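Local coordinates for protein flap endonuclease 1 (PDB 3ORY) that probably cuts the 5' flaps of branched DNA as a structure-specific, metal-dependent nuclease of the FEN1/XPG family, at residues 16-21 / 231-236; 44-49 / 139-144; 82-87 / 337-342; 321-326 / 331-336. All coordinates share one frame; numbering follows the deposited sequence.

Overall arrangement
From the N terminus, the loop 16-21 comes first and is met only after some 210 residues by 231-236, at the end of helix 226-233; contact 1 closes this long loop. Within it, contact 2 joins helix 42-52 to the start of helix 143-156. Contact 3 crosses both: helix 70-84 lies inside the first loop, but its partner, helix 330-347, comes near the C terminus. Contact 4 is a short hairpin between helices 315-325 and 330-347, and falls within the span of contact 3. Contacts 3 and 4 share helix 330-347 on one side of the molecule, their centres about 16 Å apart, whereas contacts 1 and 4 lie on opposite sides of its centre.

Contact 1. Residues 16-21 / 231-236; sequences KDIIPG and VQLGIT
Pro-20 and Leu-233 meet at about a right angle, ring carbons CG and CD of the proline set against one branch of the leucine: CD2 of Leu-233 lies 3.9 Å from Pro-20 CG and equally far from its CD. The same methyl carries on past the ring to the backbone, 3.4 Å from the carbonyl O of Ile-18. Its sister branch faces the isoleucine tip more loosely, Leu-233 CD1 to Ile-18 CD1 being 4.4 Å. On the neighbouring residue of the helix, Gln-232 offers its CB to Pro-20 CG at 3.8 Å. The Gln-232 side chain also touches Glu-22. With an alanine here the ring carbons CG and CD would be gone, which would probably leave Leu-233 CD2 and Gln-232 CB facing a gap and the loop backbone freer to turn.

One shell further out, Leu-229 of the same helix touches both Pro-20 and Ile-19, and Ile-18 rests on Pro-261 and Lys-262. The helix end is closed by a Schellman motif at Gly-234, which has positive phi and whose N bonds to Val-231 O at 2.9 Å; Lys-269 NZ binds the carbonyl O of Leu-233. Thr-236 then N-caps helix 237-247 through Asn-239 N. Helices 237-247 and 261-271 are consistent with the helix-two-turn-helix element of FEN1 family nucleases, so this apolar contact probably joins the loop 16-21 to the start of that motif, which binds DNA in relatives.

Contact 2. Residues 44-49 / 139-144; sequences NALYQF and AKLTEE
The ring of Tyr-47 has the carbonyl O of Ala-139 at its edge, in plane, 3.8 Å from CE1. Leu-141 comes to the same ring obliquely, its CB 3.4 Å from Tyr-47 CZ, and CD2 continues alongside CE2. At the end of the ring, Leu-141 N gives a weak hydrogen bond to Tyr-47 OH, 3.5 Å long with an N-H...O angle of 152°.

The leucine spans two helix residues. Because its CG is swung opposite its own N (chi1 -179°), one branch runs beside the tyrosine while Leu-141 CD1 lies 4.0 Å from Leu-46 CB; these two leucines are set about perpendicular. Tyr-43, Leu-50 and Val-146 also touch Leu-141. A phenylalanine in place of Tyr-47 would keep the ring packing but is likely to leave Leu-141 N without the hydroxyl that accepts its weak bond.

The Tyr-47 side chain lies about 5 Å from a bound phosphate ion, probably from the crystallisation liquor; the tyrosine that appears equivalent in human FEN1 packs against DNA, so a similar role is likely. The chemistry is chiefly apolar with one weak polar tie, which probably helps to steady the ring against the chain where it returns from what is the helical arch in this family.

Contact 3. Residues 82-87 / 337-342; sequences IVEAGI and LERYVK
The apolar part of this contact is Val-83 against Tyr-340. Both methyls and CB of the valine gather round one ring carbon, and Val-83 CG2 sits in the ring plane, at the edge, 4.0 Å from Tyr-340 CE1. The tyrosine gets there because CG is anti to its backbone N (chi1 173°), which carries the ring out from helix 330-347 toward helix 70-84. Ile-80, Ile-158 and Pro-313 also touch it.

Polar bonds fix the surroundings. The hydroxyl Tyr-340 OH is hydrogen-bonded to the carbonyl O of Met-156, while Val-83 O is bonded to Asn-347 ND2, a polar link between helices 70-84 and 330-347. The chain then leaves helix 70-84 through a Schellman motif: Gly-86, at positive phi, bonds through its N to Val-83 O at 2.8 Å, and Ile-87 N reaches Ile-82 O at 3.2 Å.

The charged pair is looser. Glu-84 extends across so that its OE2 lies 3.6 Å from Arg-339 CB, beside the aliphatic root of the arginine. The guanidinium leads off elsewhere: OE2 of Glu-84 is 6.1 Å from Arg-339 NE, and the two planes are 59° apart.

Opposite charges thus probably attract here without a salt bridge; the close contact is apolar, the valine against the tyrosine edge, and the directional bond is the one from the phenol to a main-chain carbonyl.

Contact 4. Residues 321-326 / 331-336; sequences ILVDEH and DRVSTA
Val-333 is touched by two consecutive residues of helix 315-325. Val-323 slides past it in the opposite direction, CG2 lying 3.9 Å from Val-333 CB and 4.0 Å from Val-333 CG2. Leu-322 crosses at a slant and puts its CD1 4.1 Å from that same Val-333 CG2. With this methyl opposite the carbonyl carbon and its sister CG1 opposite N (chi1 169°), the valine turns CG2 between both neighbours. Phe-328, in the short link between the helices, touches Leu-322 and Val-333 alike, and Phe-76 of helix 70-84 backs Leu-322.

Within helix 330-347, Asp-331 O takes two donors from one residue, Thr-335 N at 2.9 Å and Thr-335 OG1 at 3.0 Å, arriving from opposite faces of the carbonyl plane; the hydroxyl stands 37° out of it. Helix 315-325 has a wider pi-type turn at 321-325, and just after it His-326 ND1 bonds to Asp-63 OD2.

What holds this helical hairpin together at these two segments is therefore branched aliphatic contact at van der Waals range, while the polar bonds described lie within helix 330-347 or reach other parts of the chain.

Contact 1. Residues 16-21 / 231-236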
loop_
_atom_site.group_PDB
_atom_site.type_symbol
_atom_site.label_atom_id
_atom_site.label_comp_id
_atom_site.label_asym_id
_atom_site.label_seq_id
_atom_site.Cartn_x
_atom_site.Cartn_y
_atom_site.Cartn_z
ATOM N N LYS A 16 -5.946 -5.576 -9.945
ATOM C CA LYS A 16 -6.303 -4.420 -10.769
ATOM C C LYS A 16 -7.057 -4.750 -12.053
ATOM O O LYS A 16 -8.091 -4.144 -12.337
ATOM C CB LYS A 16 -5.057 -3.589 -11.103
ATOM C CG LYS A 16 -5.364 -2.248 -11.755
ATOM C CD LYS A 16 -4.093 -1.387 -11.870
ATOM C CE LYS A 16 -4.433 0.036 -12.313
ATOM N NZ LYS A 16 -5.211 0.053 -13.586
ATOM N N ASP A 17 -6.558 -5.691 -12.846
ATOM C CA ASP A 17 -7.209 -5.898 -14.135
ATOM C C ASP A 17 -8.380 -6.886 -14.151
ATOM O O ASP A 17 -8.914 -7.177 -15.222
ATOM C CB ASP A 17 -6.209 -6.145 -15.275
ATOM C CG ASP A 17 -5.115 -7.111 -14.901
ATOM O OD1 ASP A 17 -5.436 -8.181 -14.330
ATOM O OD2 ASP A 17 -3.936 -6.783 -15.181
ATOM N N ILE A 18 -8.789 -7.387 -12.980
ATOM C CA ILE A 18 -10.063 -8.107 -12.907
ATOM C C ILE A 18 -11.180 -7.314 -12.229
ATOM O O ILE A 18 -12.322 -7.768 -12.211
ATOM C CB ILE A 18 -9.967 -9.544 -12.304
ATOM C CG1 ILE A 18 -9.570 -9.509 -10.823
ATOM C CG2 ILE A 18 -9.033 -10.420 -13.129
ATOM C CD1 ILE A 18 -9.899 -10.813 -10.064
ATOM N N ILE A 19 -10.871 -6.135 -11.692
ATOM C CA ILE A 19 -11.919 -5.306 -11.085
ATOM C C ILE A 19 -12.842 -4.706 -12.164
ATOM O O ILE A 19 -12.387 -3.914 -12.980
ATOM C CB ILE A 19 -11.351 -4.152 -10.223
ATOM C CG1 ILE A 19 -10.337 -4.665 -9.175
ATOM C CG2 ILE A 19 -12.495 -3.370 -9.575
ATOM C CD1 ILE A 19 -10.904 -5.668 -8.156
ATOM N N PRO A 20 -14.139 -5.072 -12.157
ATOM C CA PRO A 20 -15.038 -4.480 -13.153
ATOM C C PRO A 20 -15.370 -3.020 -12.830
ATOM O O PRO A 20 -15.317 -2.609 -11.662
ATOM C CB PRO A 20 -16.298 -5.350 -13.089
ATOM C CG PRO A 20 -16.185 -6.180 -11.840
ATOM C CD PRO A 20 -14.845 -5.937 -11.193
ATOM N N GLY A 21 -15.698 -2.256 -13.876
ATOM C CA GLY A 21 -16.059 -0.844 -13.760
ATOM C C GLY A 21 -17.144 -0.546 -12.743
ATOM O O GLY A 21 -17.056 0.442 -12.010
ATOM N N VAL A 231 -20.539 -9.494 -6.164
ATOM C CA VAL A 231 -21.746 -9.620 -6.997
ATOM C C VAL A 231 -21.415 -9.424 -8.485
ATOM O O VAL A 231 -21.780 -10.262 -9.311
ATOM C CB VAL A 231 -22.871 -8.623 -6.580
ATOM C CG1 VAL A 231 -24.041 -8.663 -7.575
ATOM C CG2 VAL A 231 -23.384 -8.920 -5.160
ATOM N N GLN A 232 -20.721 -8.328 -8.811
ATOM C CA GLN A 232 -20.368 -8.017 -10.207
ATOM C C GLN A 232 -19.514 -9.116 -10.832
ATOM O O GLN A 232 -19.706 -9.480 -11.989
ATOM C CB GLN A 232 -19.631 -6.674 -10.319
ATOM C CG GLN A 232 -20.521 -5.453 -10.199
ATOM C CD GLN A 232 -21.668 -5.468 -11.192
ATOM O OE1 GLN A 232 -21.465 -5.640 -12.402
ATOM N NE2 GLN A 232 -22.887 -5.306 -10.684
ATOM N N LEU A 233 -18.575 -9.645 -10.054
ATOM C CA LEU A 233 -17.731 -10.746 -10.529
ATOM C C LEU A 233 -18.461 -12.088 -10.535
ATOM O O LEU A 233 -18.001 -13.041 -11.155
ATOM C CB LEU A 233 -16.443 -10.842 -9.704
ATOM C CG LEU A 233 -15.330 -9.826 -9.990
ATOM C CD1 LEU A 233 -14.118 -10.100 -9.122
ATOM C CD2 LEU A 233 -14.930 -9.849 -11.451
ATOM N N GLY A 234 -19.594 -12.154 -9.839
ATOM C CA GLY A 234 -20.365 -13.395 -9.720
ATOM C C GLY A 234 -19.649 -14.468 -8.913
ATOM O O GLY A 234 -19.734 -15.656 -9.239
ATOM N N ILE A 235 -18.921 -14.043 -7.878
ATOM C CA ILE A 235 -18.131 -14.956 -7.040
ATOM C C ILE A 235 -18.433 -14.761 -5.546
ATOM O O ILE A 235 -18.927 -13.718 -5.138
ATOM C CB ILE A 235 -16.596 -14.807 -7.279
ATOM C CG1 ILE A 235 -16.113 -13.394 -6.924
ATOM C CG2 ILE A 235 -16.218 -15.162 -8.721
ATOM C CD1 ILE A 235 -14.597 -13.230 -6.959
ATOM N N THR A 236 -18.137 -15.783 -4.749
ATOM C CA THR A 236 -18.248 -15.706 -3.301
ATOM C C THR A 236 -16.965 -15.123 -2.731
ATOM O O THR A 236 -15.949 -15.031 -3.433
ATOM C CB THR A 236 -18.456 -17.103 -2.691
ATOM O OG1 THR A 236 -17.296 -17.897 -2.968
ATOM C CG2 THR A 236 -19.720 -17.788 -3.269
#

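Contact 2. Residues 44-49 / 139-144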
loop_
_atom_site.group_PDB
_atom_site.type_symbol
_atom_site.label_atom_id
_atom_site.label_comp_id
_atom_site.label_asym_id
_atom_site.label_seq_id
_atom_site.Cartn_x
_atom_site.Cartn_y
_atom_site.Cartn_z
ATOM N N ASN A 44 2.492 -0.916 3.249
ATOM C CA ASN A 44 2.199 -0.631 1.849
ATOM C C ASN A 44 2.455 0.836 1.526
ATOM O O ASN A 44 3.048 1.148 0.492
ATOM C CB ASN A 44 0.765 -1.009 1.461
ATOM C CG ASN A 44 0.608 -1.195 -0.019
ATOM O OD1 ASN A 44 0.766 -2.315 -0.539
ATOM N ND2 ASN A 44 0.317 -0.108 -0.728
ATOM N N ALA A 45 2.008 1.729 2.408
ATOM C CA ALA A 45 2.260 3.159 2.227
ATOM C C ALA A 45 3.751 3.459 2.189
ATOM O O ALA A 45 4.202 4.209 1.336
ATOM C CB ALA A 45 1.555 4.001 3.322
ATOM N N LEU A 46 4.518 2.874 3.104
ATOM C CA LEU A 46 5.956 3.148 3.145
ATOM C C LEU A 46 6.645 2.662 1.876
ATOM O O LEU A 46 7.546 3.323 1.371
ATOM C CB LEU A 46 6.611 2.544 4.409
ATOM C CG LEU A 46 6.107 3.125 5.738
ATOM C CD1 LEU A 46 6.781 2.457 6.952
ATOM C CD2 LEU A 46 6.294 4.631 5.800
ATOM N N TYR A 47 6.210 1.514 1.358
ATOM C CA TYR A 47 6.695 1.014 0.077
ATOM C C TYR A 47 6.350 1.945 -1.088
ATOM O O TYR A 47 7.182 2.155 -1.988
ATOM C CB TYR A 47 6.194 -0.421 -0.185
ATOM C CG TYR A 47 7.146 -1.464 0.366
ATOM C CD1 TYR A 47 8.477 -1.515 -0.074
ATOM C CD2 TYR A 47 6.742 -2.371 1.341
ATOM C CE1 TYR A 47 9.366 -2.454 0.422
ATOM C CE2 TYR A 47 7.643 -3.326 1.862
ATOM C CZ TYR A 47 8.942 -3.353 1.390
ATOM O OH TYR A 47 9.842 -4.266 1.879
ATOM N N GLN A 48 5.136 2.503 -1.074
ATOM C CA GLN A 48 4.744 3.472 -2.111
ATOM C C GLN A 48 5.653 4.702 -2.101
ATOM O O GLN A 48 6.119 5.140 -3.162
ATOM C CB GLN A 48 3.282 3.906 -1.983
ATOM C CG GLN A 48 2.258 2.786 -2.109
ATOM C CD GLN A 48 2.559 1.800 -3.232
ATOM O OE1 GLN A 48 2.913 2.182 -4.358
ATOM N NE2 GLN A 48 2.390 0.516 -2.936
ATOM N N PHE A 49 5.914 5.228 -0.904
ATOM C CA PHE A 49 6.790 6.396 -0.744
ATOM C C PHE A 49 8.228 6.091 -1.172
ATOM O O PHE A 49 8.896 6.923 -1.810
ATOM C CB PHE A 49 6.766 6.888 0.703
ATOM C CG PHE A 49 5.388 7.248 1.205
ATOM C CD1 PHE A 49 4.456 7.856 0.367
ATOM C CD2 PHE A 49 5.037 7.005 2.537
ATOM C CE1 PHE A 49 3.173 8.194 0.827
ATOM C CE2 PHE A 49 3.762 7.348 3.015
ATOM C CZ PHE A 49 2.831 7.946 2.161
ATOM N N ALA A 139 14.083 -0.028 -3.084
ATOM C CA ALA A 139 14.588 0.068 -1.724
ATOM C C ALA A 139 13.938 -0.980 -0.812
ATOM O O ALA A 139 12.755 -1.299 -0.963
ATOM C CB ALA A 139 14.369 1.472 -1.179
ATOM N N LYS A 140 14.721 -1.526 0.112
ATOM C CA LYS A 140 14.194 -2.437 1.128
ATOM C C LYS A 140 13.593 -1.649 2.293
ATOM O O LYS A 140 14.194 -0.697 2.786
ATOM C CB LYS A 140 15.294 -3.364 1.651
ATOM C CG LYS A 140 15.764 -4.411 0.661
ATOM C CD LYS A 140 17.048 -5.131 1.116
ATOM C CE LYS A 140 17.514 -6.173 0.074
ATOM N NZ LYS A 140 18.835 -6.785 0.384
ATOM N N LEU A 141 12.403 -2.042 2.733
ATOM C CA LEU A 141 11.844 -1.504 3.978
ATOM C C LEU A 141 12.407 -2.299 5.148
ATOM O O LEU A 141 12.252 -3.514 5.200
ATOM C CB LEU A 141 10.310 -1.582 3.973
ATOM C CG LEU A 141 9.595 -1.032 5.216
ATOM C CD1 LEU A 141 9.870 0.473 5.367
ATOM C CD2 LEU A 141 8.099 -1.316 5.131
ATOM N N THR A 142 13.055 -1.611 6.086
ATOM C CA THR A 142 13.632 -2.273 7.256
ATOM C C THR A 142 12.851 -1.938 8.524
ATOM O O THR A 142 12.081 -0.979 8.561
ATOM C CB THR A 142 15.084 -1.847 7.503
ATOM O OG1 THR A 142 15.084 -0.521 8.037
ATOM C CG2 THR A 142 15.920 -1.902 6.208
ATOM N N GLU A 143 13.069 -2.734 9.562
ATOM C CA GLU A 143 12.463 -2.497 10.867
ATOM C C GLU A 143 12.807 -1.107 11.442
ATOM O O GLU A 143 11.947 -0.450 12.018
ATOM C CB GLU A 143 12.831 -3.650 11.828
ATOM C CG GLU A 143 12.304 -3.524 13.273
ATOM C CD GLU A 143 10.784 -3.382 13.378
ATOM O OE1 GLU A 143 10.034 -3.770 12.438
ATOM O OE2 GLU A 143 10.343 -2.857 14.425
ATOM N N GLU A 144 14.051 -0.652 11.264
ATOM C CA GLU A 144 14.448 0.692 11.708
ATOM C C GLU A 144 13.641 1.792 11.003
ATOM O O GLU A 144 13.231 2.770 11.641
ATOM C CB GLU A 144 15.970 0.925 11.538
ATOM C CG GLU A 144 16.425 2.391 11.752
ATOM C CD GLU A 144 17.944 2.601 11.625
ATOM O OE1 GLU A 144 18.639 1.764 11.008
ATOM O OE2 GLU A 144 18.452 3.619 12.146
#

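Contact 3. Residues 82-87 / 337-342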
loop_
_atom_site.group_PDB
_atom_site.type_symbol
_atom_site.label_atom_id
_atom_site.label_comp_id
_atom_site.label_asym_id
_atom_site.label_seq_id
_atom_site.Cartn_x
_atom_site.Cartn_y
_atom_site.Cartn_z
ATOM N N ILE A 82 -3.457 14.691 3.257
ATOM C CA ILE A 82 -4.639 13.906 3.601
ATOM C C ILE A 82 -5.455 14.642 4.668
ATOM O O ILE A 82 -6.662 14.817 4.527
ATOM C CB ILE A 82 -4.217 12.478 4.044
ATOM C CG1 ILE A 82 -3.788 11.667 2.821
ATOM C CG2 ILE A 82 -5.328 11.764 4.771
ATOM C CD1 ILE A 82 -3.173 10.313 3.171
ATOM N N VAL A 83 -4.773 15.101 5.710
ATOM C CA VAL A 83 -5.389 15.931 6.753
ATOM C C VAL A 83 -5.964 17.250 6.200
ATOM O O VAL A 83 -7.074 17.639 6.576
ATOM C CB VAL A 83 -4.402 16.192 7.919
ATOM C CG1 VAL A 83 -4.939 17.254 8.870
ATOM C CG2 VAL A 83 -4.120 14.880 8.685
ATOM N N GLU A 84 -5.226 17.911 5.304
ATOM C CA GLU A 84 -5.689 19.164 4.658
ATOM C C GLU A 84 -6.948 18.961 3.821
ATOM O O GLU A 84 -7.738 19.893 3.624
ATOM C CB GLU A 84 -4.581 19.794 3.803
ATOM C CG GLU A 84 -3.515 20.523 4.625
ATOM C CD GLU A 84 -2.270 20.900 3.834
ATOM O OE1 GLU A 84 -2.125 20.460 2.675
ATOM O OE2 GLU A 84 -1.422 21.639 4.382
ATOM N N ALA A 85 -7.128 17.741 3.324
ATOM C CA ALA A 85 -8.342 17.366 2.616
ATOM C C ALA A 85 -9.509 17.044 3.555
ATOM O O ALA A 85 -10.626 16.798 3.093
ATOM C CB ALA A 85 -8.059 16.190 1.702
ATOM N N GLY A 86 -9.254 17.034 4.865
ATOM C CA GLY A 86 -10.303 16.758 5.857
ATOM C C GLY A 86 -10.444 15.290 6.238
ATOM O O GLY A 86 -11.328 14.923 7.018
ATOM N N ILE A 87 -9.570 14.450 5.691
ATOM C CA ILE A 87 -9.553 13.021 6.025
ATOM C C ILE A 87 -8.904 12.819 7.399
ATOM O O ILE A 87 -7.939 13.495 7.743
ATOM C CB ILE A 87 -8.842 12.184 4.927
ATOM C CG1 ILE A 87 -9.656 12.200 3.625
ATOM C CG2 ILE A 87 -8.627 10.748 5.381
ATOM C CD1 ILE A 87 -8.835 11.894 2.377
ATOM N N LEU A 337 4.689 22.499 8.440
ATOM C CA LEU A 337 4.157 22.419 9.804
ATOM C C LEU A 337 3.170 23.556 10.121
ATOM O O LEU A 337 2.115 23.318 10.716
ATOM C CB LEU A 337 5.289 22.384 10.837
ATOM C CG LEU A 337 6.017 21.044 11.005
ATOM C CD1 LEU A 337 7.289 21.249 11.826
ATOM C CD2 LEU A 337 5.098 19.970 11.625
ATOM N N GLU A 338 3.513 24.778 9.714
ATOM C CA GLU A 338 2.607 25.924 9.849
ATOM C C GLU A 338 1.232 25.596 9.274
ATOM O O GLU A 338 0.211 25.767 9.945
ATOM C CB GLU A 338 3.161 27.144 9.115
ATOM C CG GLU A 338 4.424 27.747 9.688
ATOM C CD GLU A 338 4.938 28.893 8.826
ATOM O OE1 GLU A 338 4.178 29.369 7.955
ATOM O OE2 GLU A 338 6.098 29.311 9.014
ATOM N N ARG A 339 1.212 25.117 8.033
ATOM C CA ARG A 339 -0.039 24.743 7.374
ATOM C C ARG A 339 -0.699 23.541 8.046
ATOM O O ARG A 339 -1.916 23.523 8.238
ATOM C CB ARG A 339 0.196 24.472 5.886
ATOM C CG ARG A 339 0.288 25.735 5.053
ATOM C CD ARG A 339 1.163 25.535 3.831
ATOM N NE ARG A 339 1.559 26.824 3.254
ATOM C CZ ARG A 339 2.479 26.977 2.301
ATOM N NH1 ARG A 339 2.770 28.187 1.845
ATOM N NH2 ARG A 339 3.116 25.917 1.804
ATOM N N TYR A 340 0.111 22.553 8.423
ATOM C CA TYR A 340 -0.413 21.331 9.015
ATOM C C TYR A 340 -1.120 21.570 10.344
ATOM O O TYR A 340 -2.210 21.040 10.557
ATOM C CB TYR A 340 0.686 20.267 9.171
ATOM C CG TYR A 340 0.257 19.030 9.937
ATOM C CD1 TYR A 340 -0.783 18.208 9.471
ATOM C CD2 TYR A 340 0.905 18.667 11.120
ATOM C CE1 TYR A 340 -1.166 17.051 10.178
ATOM C CE2 TYR A 340 0.534 17.514 11.830
ATOM C CZ TYR A 340 -0.506 16.718 11.352
ATOM O OH TYR A 340 -0.867 15.598 12.068
ATOM N N VAL A 341 -0.515 22.362 11.230
ATOM C CA VAL A 341 -1.139 22.623 12.536
ATOM C C VAL A 341 -2.488 23.343 12.398
ATOM O O VAL A 341 -3.439 23.039 13.124
ATOM C CB VAL A 341 -0.197 23.335 13.558
ATOM C CG1 VAL A 341 1.020 22.451 13.878
ATOM C CG2 VAL A 341 0.240 24.718 13.084
ATOM N N LYS A 342 -2.574 24.270 11.447
ATOM C CA LYS A 342 -3.833 24.967 11.180
ATOM C C LYS A 342 -4.903 24.005 10.676
ATOM O O LYS A 342 -6.016 23.973 11.207
ATOM C CB LYS A 342 -3.629 26.129 10.201
ATOM C CG LYS A 342 -2.753 27.280 10.739
ATOM C CD LYS A 342 -3.455 28.147 11.812
ATOM C CE LYS A 342 -3.229 27.627 13.248
ATOM N NZ LYS A 342 -1.793 27.641 13.671
#

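Contact 4. Residues 321-326 / 331-336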
loop_
_atom_site.group_PDB
_atom_site.type_symbol
_atom_site.label_atom_id
_atom_site.label_comp_id
_atom_site.label_asym_id
_atom_site.label_seq_id
_atom_site.Cartn_x
_atom_site.Cartn_y
_atom_site.Cartn_z
ATOM N N ILE A 321 13.205 15.031 14.265
ATOM C CA ILE A 321 13.260 13.848 13.397
ATOM C C ILE A 321 13.692 14.190 11.956
ATOM O O ILE A 321 14.697 13.663 11.459
ATOM C CB ILE A 321 11.916 13.077 13.403
ATOM C CG1 ILE A 321 11.645 12.508 14.802
ATOM C CG2 ILE A 321 11.950 11.938 12.385
ATOM C CD1 ILE A 321 10.207 12.123 15.063
ATOM N N LEU A 322 12.953 15.079 11.294
ATOM C CA LEU A 322 13.193 15.358 9.877
ATOM C C LEU A 322 14.425 16.219 9.611
ATOM O O LEU A 322 15.303 15.832 8.833
ATOM C CB LEU A 322 11.956 15.997 9.224
ATOM C CG LEU A 322 10.667 15.170 9.268
ATOM C CD1 LEU A 322 9.579 15.909 8.514
ATOM C CD2 LEU A 322 10.874 13.774 8.683
ATOM N N VAL A 323 14.489 17.382 10.248
ATOM C CA VAL A 323 15.588 18.313 9.998
ATOM C C VAL A 323 16.889 17.852 10.662
ATOM O O VAL A 323 17.882 17.644 9.974
ATOM C CB VAL A 323 15.229 19.772 10.401
ATOM C CG1 VAL A 323 16.386 20.744 10.086
ATOM C CG2 VAL A 323 13.945 20.217 9.702
ATOM N N ASP A 324 16.886 17.683 11.981
ATOM C CA ASP A 324 18.133 17.410 12.710
ATOM C C ASP A 324 18.701 16.021 12.427
ATOM O O ASP A 324 19.882 15.879 12.129
ATOM C CB ASP A 324 17.947 17.616 14.216
ATOM C CG ASP A 324 17.448 19.009 14.554
ATOM O OD1 ASP A 324 17.648 19.937 13.742
ATOM O OD2 ASP A 324 16.850 19.180 15.627
ATOM N N GLU A 325 17.850 15.009 12.496
ATOM C CA GLU A 325 18.294 13.629 12.329
ATOM C C GLU A 325 18.394 13.189 10.869
ATOM O O GLU A 325 19.176 12.282 10.552
ATOM C CB GLU A 325 17.369 12.686 13.093
ATOM C CG GLU A 325 17.543 12.756 14.613
ATOM C CD GLU A 325 16.452 12.016 15.391
ATOM O OE1 GLU A 325 15.870 11.034 14.872
ATOM O OE2 GLU A 325 16.174 12.433 16.535
ATOM N N HIS A 326 17.611 13.811 9.985
ATOM C CA HIS A 326 17.536 13.347 8.596
ATOM C C HIS A 326 17.755 14.419 7.521
ATOM O O HIS A 326 17.525 14.185 6.324
ATOM C CB HIS A 326 16.242 12.551 8.365
ATOM C CG HIS A 326 16.185 11.274 9.148
ATOM N ND1 HIS A 326 16.973 10.185 8.848
ATOM C CD2 HIS A 326 15.451 10.920 10.231
ATOM C CE1 HIS A 326 16.721 9.210 9.705
ATOM N NE2 HIS A 326 15.803 9.630 10.555
ATOM N N ASP A 331 13.295 25.196 6.145
ATOM C CA ASP A 331 12.287 26.046 5.517
ATOM C C ASP A 331 11.075 25.227 5.088
ATOM O O ASP A 331 9.936 25.546 5.453
ATOM C CB ASP A 331 12.869 26.789 4.299
ATOM C CG ASP A 331 13.749 27.984 4.686
ATOM O OD1 ASP A 331 13.989 28.219 5.895
ATOM O OD2 ASP A 331 14.204 28.695 3.758
ATOM N N ARG A 332 11.329 24.167 4.321
ATOM C CA ARG A 332 10.250 23.335 3.805
ATOM C C ARG A 332 9.462 22.663 4.930
ATOM O O ARG A 332 8.228 22.661 4.907
ATOM C CB ARG A 332 10.763 22.327 2.769
ATOM C CG ARG A 332 11.085 22.983 1.412
ATOM C CD ARG A 332 11.247 21.953 0.285
ATOM N NE ARG A 332 12.519 21.228 0.371
ATOM C CZ ARG A 332 13.674 21.660 -0.140
ATOM N NH1 ARG A 332 14.775 20.926 -0.005
ATOM N NH2 ARG A 332 13.738 22.826 -0.781
ATOM N N VAL A 333 10.171 22.139 5.930
ATOM C CA VAL A 333 9.509 21.484 7.058
ATOM C C VAL A 333 8.703 22.483 7.899
ATOM O O VAL A 333 7.547 22.220 8.243
ATOM C CB VAL A 333 10.508 20.664 7.923
ATOM C CG1 VAL A 333 9.864 20.215 9.218
ATOM C CG2 VAL A 333 11.018 19.472 7.130
ATOM N N SER A 334 9.303 23.630 8.215
ATOM C CA SER A 334 8.611 24.662 9.005
ATOM C C SER A 334 7.344 25.197 8.324
ATOM O O SER A 334 6.294 25.304 8.961
ATOM C CB SER A 334 9.555 25.808 9.367
ATOM O OG SER A 334 10.664 25.327 10.109
ATOM N N THR A 335 7.455 25.531 7.035
ATOM C CA THR A 335 6.308 25.980 6.235
ATOM C C THR A 335 5.183 24.927 6.235
ATOM O O THR A 335 4.020 25.256 6.479
ATOM C CB THR A 335 6.733 26.344 4.782
ATOM O OG1 THR A 335 7.707 27.392 4.819
ATOM C CG2 THR A 335 5.552 26.818 3.965
ATOM N N ALA A 336 5.536 23.663 5.987
ATOM C CA ALA A 336 4.543 22.587 6.001
ATOM C C ALA A 336 3.885 22.440 7.377
ATOM O O ALA A 336 2.666 22.274 7.469
ATOM C CB ALA A 336 5.160 21.265 5.548
#